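Putative esterase/lipase/thioesterase (Silicibacter sp., PDB 2PBL) probably hydrolyses ester or thioester bonds as a serine hydrolase of the alpha/beta-hydrolase fold, its natural substrate not being established. Local coordinates at residues E15-Y20 with H241-I246; G48-F53 with Y101-E106. One frame throughout, in Å; residues are numbered along the deposited sequence.

Both contacts join loops that flank the central, mostly parallel sheet of an alpha/beta-hydrolase fold. Their centres lie 24 Å apart, and their nearest atoms are about 11 Å from each other without touching. Along the chain, both segments of contact 2 fall within the 220 residues between those of contact 1. Contact 1 brings the loop before helix 20-35 to the loop after strand 233-237, the last strand and one edge of the sheet. Contact 2 works near the other edge, where the start of strand 52-56 meets the loop between strand 94-99 and helix 109-126. Segment 241-246 carries His242 of the probable Ser137-His242-Glu215 triad, and Tyr101 of contact 2 lies near that triad without touching it.

Contact 1: E15-Y20 with H241-I246; sequences EGAADY and HHFNVI
A water bridges the two segments, held at 2.6 Å from Glu15 O, to which it donates, at 2.9 Å from Tyr20 OH and at 3.0 Å from His241 NE2. The Tyr20 hydroxyl also meets the imidazole edge directly, near its plane, with OH 3.2 Å from His241 CE1. The phenol ring receives Phe243 over one face: CB sits 3.8 Å from the ring centroid, 7° off the normal, a CH-pi contact. The Phe243 ring then turns its edge toward the same face in an offset edge-to-face pair, planes at 62°, and Ala17 CB meets that edge at CE2. The imidazole is fixed from its own loop. His241 ND1 accepts Phe243 N in the ring plane, while Asn244 OD1 lies over one imidazole face and accepts from backbone His241 N at 2.9 Å. With chi1 at 53°, CG of His241 stands between backbone N and carbonyl carbon, folding the ring back over its own loop. This aromatic cluster of Tyr20, His241 and Phe243 packs the N-terminal loop against the loop carrying His242, which hydrogen-bonds Ser137 and Glu215 as in the catalytic triad of alpha/beta hydrolases.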
ATOM      1  N   GLU A  15     -21.191  -4.160   3.396  1.00 29.24           N
ATOM      2  CA  GLU A  15     -22.196  -4.886   2.633  1.00 34.45           C
ATOM      3  C   GLU A  15     -21.526  -5.356   1.339  1.00 31.47           C
ATOM      4  O   GLU A  15     -20.829  -4.580   0.634  1.00 27.78           O
ATOM      5  CB  GLU A  15     -23.479  -4.055   2.338  1.00 38.57           C
ATOM      6  CG  GLU A  15     -23.440  -3.206   1.026  1.00 44.85           C
ATOM      7  CD  GLU A  15     -24.728  -2.433   0.732  1.00 44.36           C
ATOM      8  OE1 GLU A  15     -25.731  -2.613   1.474  1.00 61.41           O
ATOM      9  OE2 GLU A  15     -24.723  -1.648  -0.258  1.00 54.11           O
ATOM     10  N   GLY A  16     -21.715  -6.635   1.041  1.00 30.42           N
ATOM     11  CA  GLY A  16     -21.148  -7.243  -0.164  1.00 28.97           C
ATOM     12  C   GLY A  16     -19.666  -7.536  -0.031  1.00 26.37           C
ATOM     13  O   GLY A  16     -18.994  -7.771  -1.045  1.00 29.59           O
ATOM     14  N   ALA A  17     -19.165  -7.567   1.205  1.00 24.05           N
ATOM     15  CA  ALA A  17     -17.748  -7.802   1.459  1.00 23.67           C
ATOM     16  C   ALA A  17     -17.184  -9.029   0.685  1.00 27.24           C
ATOM     17  O   ALA A  17     -16.083  -8.995   0.106  1.00 21.74           O
ATOM     18  CB  ALA A  17     -17.517  -7.969   2.954  1.00 22.66           C
ATOM     19  N   ALA A  18     -17.978 -10.098   0.693  1.00 27.99           N
ATOM     20  CA  ALA A  18     -17.647 -11.375   0.068  1.00 29.36           C
ATOM     21  C   ALA A  18     -17.401 -11.302  -1.418  1.00 28.35           C
ATOM     22  O   ALA A  18     -16.707 -12.171  -2.009  1.00 28.83           O
ATOM     23  CB  ALA A  18     -18.802 -12.350   0.301  1.00 28.23           C
ATOM     24  N   ASP A  19     -18.017 -10.319  -2.042  1.00 26.51           N
ATOM     25  CA  ASP A  19     -17.895 -10.180  -3.459  1.00 28.05           C
ATOM     26  C   ASP A  19     -16.642  -9.438  -3.908  1.00 26.79           C
ATOM     27  O   ASP A  19     -16.271  -9.542  -5.050  1.00 22.16           O
ATOM     28  CB  ASP A  19     -19.112  -9.450  -3.991  1.00 29.09           C
ATOM     29  CG  ASP A  19     -20.427 -10.234  -3.748  1.00 40.00           C
ATOM     30  OD1 ASP A  19     -20.408 -11.495  -3.829  1.00 36.05           O
ATOM     31  OD2 ASP A  19     -21.465  -9.572  -3.489  1.00 34.41           O
ATOM     32  N   TYR A  20     -15.989  -8.697  -3.023  1.00 25.08           N
ATOM     33  CA  TYR A  20     -14.814  -7.932  -3.484  1.00 22.83           C
ATOM     34  C   TYR A  20     -13.651  -8.783  -4.046  1.00 20.14           C
ATOM     35  O   TYR A  20     -13.163  -8.473  -5.121  1.00 22.45           O
ATOM     36  CB  TYR A  20     -14.357  -6.929  -2.409  1.00 22.55           C
ATOM     37  CG  TYR A  20     -15.277  -5.722  -2.368  1.00 20.48           C
ATOM     38  CD1 TYR A  20     -16.406  -5.693  -1.550  1.00 22.75           C
ATOM     39  CD2 TYR A  20     -15.020  -4.603  -3.156  1.00 15.62           C
ATOM     40  CE1 TYR A  20     -17.251  -4.574  -1.530  1.00 24.86           C
ATOM     41  CE2 TYR A  20     -15.857  -3.497  -3.144  1.00 20.59           C
ATOM     42  CZ  TYR A  20     -16.972  -3.494  -2.342  1.00 20.55           C
ATOM     43  OH  TYR A  20     -17.789  -2.395  -2.335  1.00 20.74           O
ATOM     44  N   HIS A 241     -15.834   2.922   2.336  1.00 16.91           N
ATOM     45  CA  HIS A 241     -15.502   1.889   3.317  1.00 17.04           C
ATOM     46  C   HIS A 241     -14.130   1.329   2.940  1.00 15.86           C
ATOM     47  O   HIS A 241     -13.513   1.798   2.008  1.00 13.21           O
ATOM     48  CB  HIS A 241     -16.579   0.798   3.479  1.00 13.53           C
ATOM     49  CG  HIS A 241     -16.994   0.151   2.208  1.00 19.20           C
ATOM     50  ND1 HIS A 241     -16.155  -0.655   1.472  1.00 14.39           N
ATOM     51  CD2 HIS A 241     -18.178   0.153   1.564  1.00 17.78           C
ATOM     52  CE1 HIS A 241     -16.784  -1.067   0.393  1.00 20.87           C
ATOM     53  NE2 HIS A 241     -18.017  -0.597   0.426  1.00 18.26           N
ATOM     54  N   HIS A 242     -13.641   0.357   3.696  1.00 16.06           N
ATOM     55  CA  HIS A 242     -12.267  -0.154   3.507  1.00 16.32           C
ATOM     56  C   HIS A 242     -12.003  -0.781   2.165  1.00 15.98           C
ATOM     57  O   HIS A 242     -10.856  -0.825   1.722  1.00 17.93           O
ATOM     58  CB  HIS A 242     -11.942  -1.149   4.651  1.00 15.20           C
ATOM     59  CG  HIS A 242     -10.480  -1.359   4.896  1.00 20.68           C
ATOM     60  ND1 HIS A 242      -9.653  -0.357   5.358  1.00 18.18           N
ATOM     61  CD2 HIS A 242      -9.707  -2.464   4.784  1.00 22.09           C
ATOM     62  CE1 HIS A 242      -8.427  -0.828   5.490  1.00 20.73           C
ATOM     63  NE2 HIS A 242      -8.437  -2.112   5.179  1.00 19.98           N
ATOM     64  N   PHE A 243     -13.039  -1.296   1.518  1.00 12.41           N
ATOM     65  CA  PHE A 243     -12.869  -1.996   0.270  1.00 15.60           C
ATOM     66  C   PHE A 243     -13.105  -1.179  -0.970  1.00 16.99           C
ATOM     67  O   PHE A 243     -12.514  -1.508  -1.973  1.00 20.62           O
ATOM     68  CB  PHE A 243     -13.709  -3.270   0.227  1.00 15.15           C
ATOM     69  CG  PHE A 243     -13.339  -4.287   1.254  1.00 13.10           C
ATOM     70  CD1 PHE A 243     -12.149  -4.247   1.952  1.00 17.49           C
ATOM     71  CD2 PHE A 243     -14.158  -5.390   1.425  1.00 24.87           C
ATOM     72  CE1 PHE A 243     -11.860  -5.214   2.883  1.00 19.70           C
ATOM     73  CE2 PHE A 243     -13.852  -6.371   2.345  1.00 19.87           C
ATOM     74  CZ  PHE A 243     -12.708  -6.287   3.064  1.00 20.33           C
ATOM     75  N   ASN A 244     -13.944  -0.143  -0.947  1.00 16.34           N
ATOM     76  CA  ASN A 244     -14.118   0.682  -2.153  1.00 16.27           C
ATOM     77  C   ASN A 244     -13.344   2.013  -2.144  1.00 17.19           C
ATOM     78  O   ASN A 244     -13.379   2.769  -3.146  1.00 18.11           O
ATOM     79  CB  ASN A 244     -15.595   0.915  -2.526  1.00 15.38           C
ATOM     80  CG  ASN A 244     -16.333   1.710  -1.540  1.00 21.67           C
ATOM     81  OD1 ASN A 244     -15.821   2.076  -0.474  1.00 15.72           O
ATOM     82  ND2 ASN A 244     -17.604   2.005  -1.882  1.00 11.62           N
ATOM     83  N   VAL A 245     -12.666   2.304  -1.034  1.00 14.07           N
ATOM     84  CA  VAL A 245     -11.819   3.510  -0.874  1.00 15.63           C
ATOM     85  C   VAL A 245     -10.731   3.576  -1.952  1.00 15.42           C
ATOM     86  O   VAL A 245     -10.411   4.650  -2.434  1.00 15.95           O
ATOM     87  CB  VAL A 245     -11.188   3.604   0.558  1.00 15.28           C
ATOM     88  CG1 VAL A 245     -10.171   2.523   0.831  1.00 16.23           C
ATOM     89  CG2 VAL A 245     -10.554   4.964   0.775  1.00 14.79           C
ATOM     90  N   ILE A 246     -10.237   2.401  -2.350  1.00 16.39           N
ATOM     91  CA  ILE A 246      -9.226   2.261  -3.400  1.00 15.68           C
ATOM     92  C   ILE A 246      -9.789   2.332  -4.820  1.00 16.69           C
ATOM     93  O   ILE A 246      -9.041   2.483  -5.786  1.00 15.78           O
ATOM     94  CB  ILE A 246      -8.460   0.915  -3.250  1.00 15.57           C
ATOM     95  CG1 ILE A 246      -9.397  -0.312  -3.466  1.00 19.23           C
ATOM     96  CG2 ILE A 246      -7.766   0.844  -1.905  1.00 20.68           C
ATOM     97  CD1 ILE A 246      -8.707  -1.684  -3.212  1.00 19.73           C
TER
HETATM   98  O   HOH W   1     -20.136  -2.442  -0.648  1.00 44.79           O

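Contact 2: G48-F53 with Y101-E106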
ATOM      1  N   GLY A  48      12.842 -15.357  -3.725  1.00 25.00           N
ATOM      2  CA  GLY A  48      11.666 -16.106  -3.286  1.00 24.16           C
ATOM      3  C   GLY A  48      10.562 -16.118  -4.316  1.00 22.85           C
ATOM      4  O   GLY A  48      10.478 -15.234  -5.164  1.00 23.26           O
ATOM      5  N   ASP A  49       9.691 -17.125  -4.235  1.00 22.72           N
ATOM      6  CA  ASP A  49       8.580 -17.231  -5.165  1.00 22.70           C
ATOM      7  C   ASP A  49       7.700 -15.974  -5.155  1.00 20.92           C
ATOM      8  O   ASP A  49       7.164 -15.600  -6.201  1.00 20.69           O
ATOM      9  CB  ASP A  49       7.696 -18.463  -4.856  1.00 25.13           C
ATOM     10  CG  ASP A  49       8.445 -19.817  -5.021  1.00 36.00           C
ATOM     11  OD1 ASP A  49       9.455 -19.853  -5.769  1.00 38.39           O
ATOM     12  OD2 ASP A  49       8.007 -20.844  -4.407  1.00 43.84           O
ATOM     13  N   ARG A  50       7.549 -15.334  -4.002  1.00 17.75           N
ATOM     14  CA  ARG A  50       6.665 -14.141  -3.894  1.00 17.70           C
ATOM     15  C   ARG A  50       7.459 -12.818  -3.935  1.00 17.60           C
ATOM     16  O   ARG A  50       6.898 -11.729  -3.673  1.00 18.39           O
ATOM     17  CB  ARG A  50       5.768 -14.220  -2.658  1.00 17.47           C
ATOM     18  CG  ARG A  50       4.771 -15.347  -2.699  1.00 24.05           C
ATOM     19  CD  ARG A  50       4.046 -15.520  -1.406  1.00 25.33           C
ATOM     20  NE  ARG A  50       3.246 -14.352  -1.050  1.00 27.58           N
ATOM     21  CZ  ARG A  50       1.960 -14.195  -1.340  1.00 26.24           C
ATOM     22  NH1 ARG A  50       1.267 -15.138  -1.967  1.00 24.20           N
ATOM     23  NH2 ARG A  50       1.355 -13.070  -0.997  1.00 27.44           N
ATOM     24  N   HIS A  51       8.751 -12.900  -4.284  1.00 16.39           N
ATOM     25  CA  HIS A  51       9.546 -11.674  -4.487  1.00 17.51           C
ATOM     26  C   HIS A  51       9.459 -11.162  -5.930  1.00 17.45           C
ATOM     27  O   HIS A  51      10.467 -10.961  -6.613  1.00 19.46           O
ATOM     28  CB  HIS A  51      11.001 -11.860  -4.058  1.00 18.62           C
ATOM     29  CG  HIS A  51      11.152 -12.237  -2.620  1.00 18.93           C
ATOM     30  ND1 HIS A  51      12.226 -12.937  -2.146  1.00 26.64           N
ATOM     31  CD2 HIS A  51      10.317 -12.073  -1.571  1.00 30.35           C
ATOM     32  CE1 HIS A  51      12.071 -13.165  -0.856  1.00 29.79           C
ATOM     33  NE2 HIS A  51      10.919 -12.646  -0.481  1.00 23.11           N
ATOM     34  N   LYS A  52       8.237 -10.842  -6.341  1.00 16.44           N
ATOM     35  CA  LYS A  52       7.954 -10.439  -7.684  1.00 17.52           C
ATOM     36  C   LYS A  52       7.113  -9.186  -7.689  1.00 16.11           C
ATOM     37  O   LYS A  52       6.417  -8.936  -6.706  1.00 16.85           O
ATOM     38  CB  LYS A  52       7.077 -11.493  -8.344  1.00 18.16           C
ATOM     39  CG  LYS A  52       7.552 -12.921  -8.288  1.00 28.03           C
ATOM     40  CD  LYS A  52       8.645 -13.194  -9.241  1.00 30.52           C
ATOM     41  CE  LYS A  52       8.976 -14.697  -9.179  1.00 36.31           C
ATOM     42  NZ  LYS A  52      10.203 -15.045  -9.901  1.00 35.10           N
ATOM     43  N   PHE A  53       7.192  -8.439  -8.790  1.00 15.07           N
ATOM     44  CA  PHE A  53       6.341  -7.296  -9.041  1.00 15.29           C
ATOM     45  C   PHE A  53       5.941  -7.227 -10.494  1.00 15.36           C
ATOM     46  O   PHE A  53       6.624  -7.749 -11.380  1.00 17.61           O
ATOM     47  CB  PHE A  53       6.967  -5.962  -8.605  1.00 17.27           C
ATOM     48  CG  PHE A  53       8.172  -5.521  -9.404  1.00 13.79           C
ATOM     49  CD1 PHE A  53       9.437  -6.044  -9.155  1.00  8.74           C
ATOM     50  CD2 PHE A  53       8.061  -4.513 -10.343  1.00 14.64           C
ATOM     51  CE1 PHE A  53      10.534  -5.631  -9.895  1.00 10.87           C
ATOM     52  CE2 PHE A  53       9.167  -4.062 -11.067  1.00 18.72           C
ATOM     53  CZ  PHE A  53      10.414  -4.624 -10.823  1.00 17.33           C
ATOM     54  N   TYR A 101       4.736  -9.915  -1.811  1.00 12.09           N
ATOM     55  CA  TYR A 101       5.616 -10.080  -0.685  1.00 15.38           C
ATOM     56  C   TYR A 101       5.183 -11.319   0.070  1.00 15.59           C
ATOM     57  O   TYR A 101       4.029 -11.746  -0.062  1.00 15.85           O
ATOM     58  CB  TYR A 101       5.545  -8.847   0.188  1.00 16.97           C
ATOM     59  CG  TYR A 101       4.147  -8.359   0.555  1.00 16.66           C
ATOM     60  CD1 TYR A 101       3.465  -8.850   1.694  1.00 12.66           C
ATOM     61  CD2 TYR A 101       3.524  -7.373  -0.209  1.00 17.11           C
ATOM     62  CE1 TYR A 101       2.184  -8.385   2.019  1.00 12.25           C
ATOM     63  CE2 TYR A 101       2.257  -6.883   0.126  1.00 13.37           C
ATOM     64  CZ  TYR A 101       1.589  -7.391   1.216  1.00 14.65           C
ATOM     65  OH  TYR A 101       0.340  -6.877   1.489  1.00 14.08           O
ATOM     66  N   GLU A 102       6.111 -11.922   0.798  1.00 16.44           N
ATOM     67  CA  GLU A 102       5.775 -13.056   1.656  1.00 16.39           C
ATOM     68  C   GLU A 102       4.871 -12.569   2.778  1.00 17.30           C
ATOM     69  O   GLU A 102       4.856 -11.390   3.136  1.00 14.25           O
ATOM     70  CB  GLU A 102       6.995 -13.755   2.197  1.00 17.49           C
ATOM     71  CG  GLU A 102       7.816 -14.358   1.116  1.00 18.10           C
ATOM     72  CD  GLU A 102       8.995 -15.104   1.689  1.00 27.58           C
ATOM     73  OE1 GLU A 102      10.059 -14.505   1.701  1.00 18.26           O
ATOM     74  OE2 GLU A 102       8.818 -16.230   2.201  1.00 34.41           O
ATOM     75  N   LEU A 103       4.122 -13.516   3.318  1.00 17.04           N
ATOM     76  CA  LEU A 103       3.064 -13.234   4.265  1.00 15.87           C
ATOM     77  C   LEU A 103       3.341 -13.855   5.605  1.00 15.50           C
ATOM     78  O   LEU A 103       4.108 -14.807   5.714  1.00 16.88           O
ATOM     79  CB  LEU A 103       1.774 -13.829   3.711  1.00 14.77           C
ATOM     80  CG  LEU A 103       1.317 -13.359   2.327  1.00 16.40           C
ATOM     81  CD1 LEU A 103       0.100 -14.134   1.796  1.00 18.05           C
ATOM     82  CD2 LEU A 103       0.995 -11.882   2.390  1.00 13.92           C
ATOM     83  N   CYS A 104       2.734 -13.265   6.627  1.00 15.71           N
ATOM     84  CA  CYS A 104       2.790 -13.801   7.943  1.00 16.45           C
ATOM     85  C   CYS A 104       1.869 -15.020   7.844  1.00 19.43           C
ATOM     86  O   CYS A 104       0.866 -14.956   7.113  1.00 15.99           O
ATOM     87  CB  CYS A 104       2.289 -12.824   8.972  1.00 16.55           C
ATOM     88  SG  CYS A 104       3.214 -11.264   9.085  1.00 16.56           S
ATOM     89  N   PRO A 105       2.182 -16.097   8.603  1.00 16.43           N
ATOM     90  CA  PRO A 105       3.260 -16.244   9.607  1.00 17.04           C
ATOM     91  C   PRO A 105       4.591 -16.775   9.100  1.00 17.68           C
ATOM     92  O   PRO A 105       5.498 -16.989   9.906  1.00 19.76           O
ATOM     93  CB  PRO A 105       2.651 -17.233  10.593  1.00 21.42           C
ATOM     94  CG  PRO A 105       1.881 -18.188   9.672  1.00 18.36           C
ATOM     95  CD  PRO A 105       1.383 -17.345   8.493  1.00 17.64           C
ATOM     96  N   GLU A 106       4.734 -16.956   7.791  1.00 17.54           N
ATOM     97  CA  GLU A 106       5.994 -17.431   7.231  1.00 19.07           C
ATOM     98  C   GLU A 106       7.097 -16.424   7.517  1.00 19.60           C
ATOM     99  O   GLU A 106       8.233 -16.799   7.857  1.00 17.61           O
ATOM    100  CB  GLU A 106       5.887 -17.674   5.724  1.00 18.91           C
ATOM    101  CG  GLU A 106       5.047 -18.900   5.282  1.00 23.89           C
ATOM    102  CD  GLU A 106       3.527 -18.772   5.479  1.00 31.40           C
ATOM    103  OE1 GLU A 106       2.931 -17.836   4.896  1.00 21.25           O
ATOM    104  OE2 GLU A 106       2.928 -19.658   6.160  1.00 19.91           O
TER
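Arg50 and Tyr101 bring the two backbones closest, their CA atoms 5.3 Å apart. Residues 48-51 form a type I turn, His51 N bonding back to Gly48 O, and His51 then centres an inverse gamma turn that leads into strand 52-56. Residues 101-106 run as an irregular loop, with a cis peptide before Pro105. Across the pair the polar contacts come from side chains: Arg50 reaches over and takes the backbone carbonyl of Tyr101 side-on with two nitrogens. Its NE lies 2.9 Å from Tyr101 O and its NH2 3.1 Å from the same oxygen, which sits in the guanidinium plane. The two donors meet the carbonyl differently, NH2 almost in line with C=O (167°) and NE above the carbonyl plane. After an extended chi2, a bend at chi3 (63°) brings the guanidinium to this oxygen. Leu103 crosses at about a right angle and presses closely over one guanidinium face, toward its rim, CD1 3.2 Å from Arg50 NH2. On another flank, His51 NE2 gives a weak bond to Glu102 OE1 at 3.0 Å, the N-H bent to 127° and the imidazole and carboxylate planes steeply inclined to each other. The Tyr101 side chain leaves the backbone away from residues 48-53; its ring stacks on His70 and its OH bonds to His70 O. Arg50 NH2 also bonds to Phe77 O, so one guanidinium ties the turn to two separate loops through their main-chain carbonyls. Two N-H groups on one oxygen should polarise the Tyr101 carbonyl and limit rotation of the guanidinium, while the nearby carboxylate probably makes a protonated His51 somewhat easier to sustain.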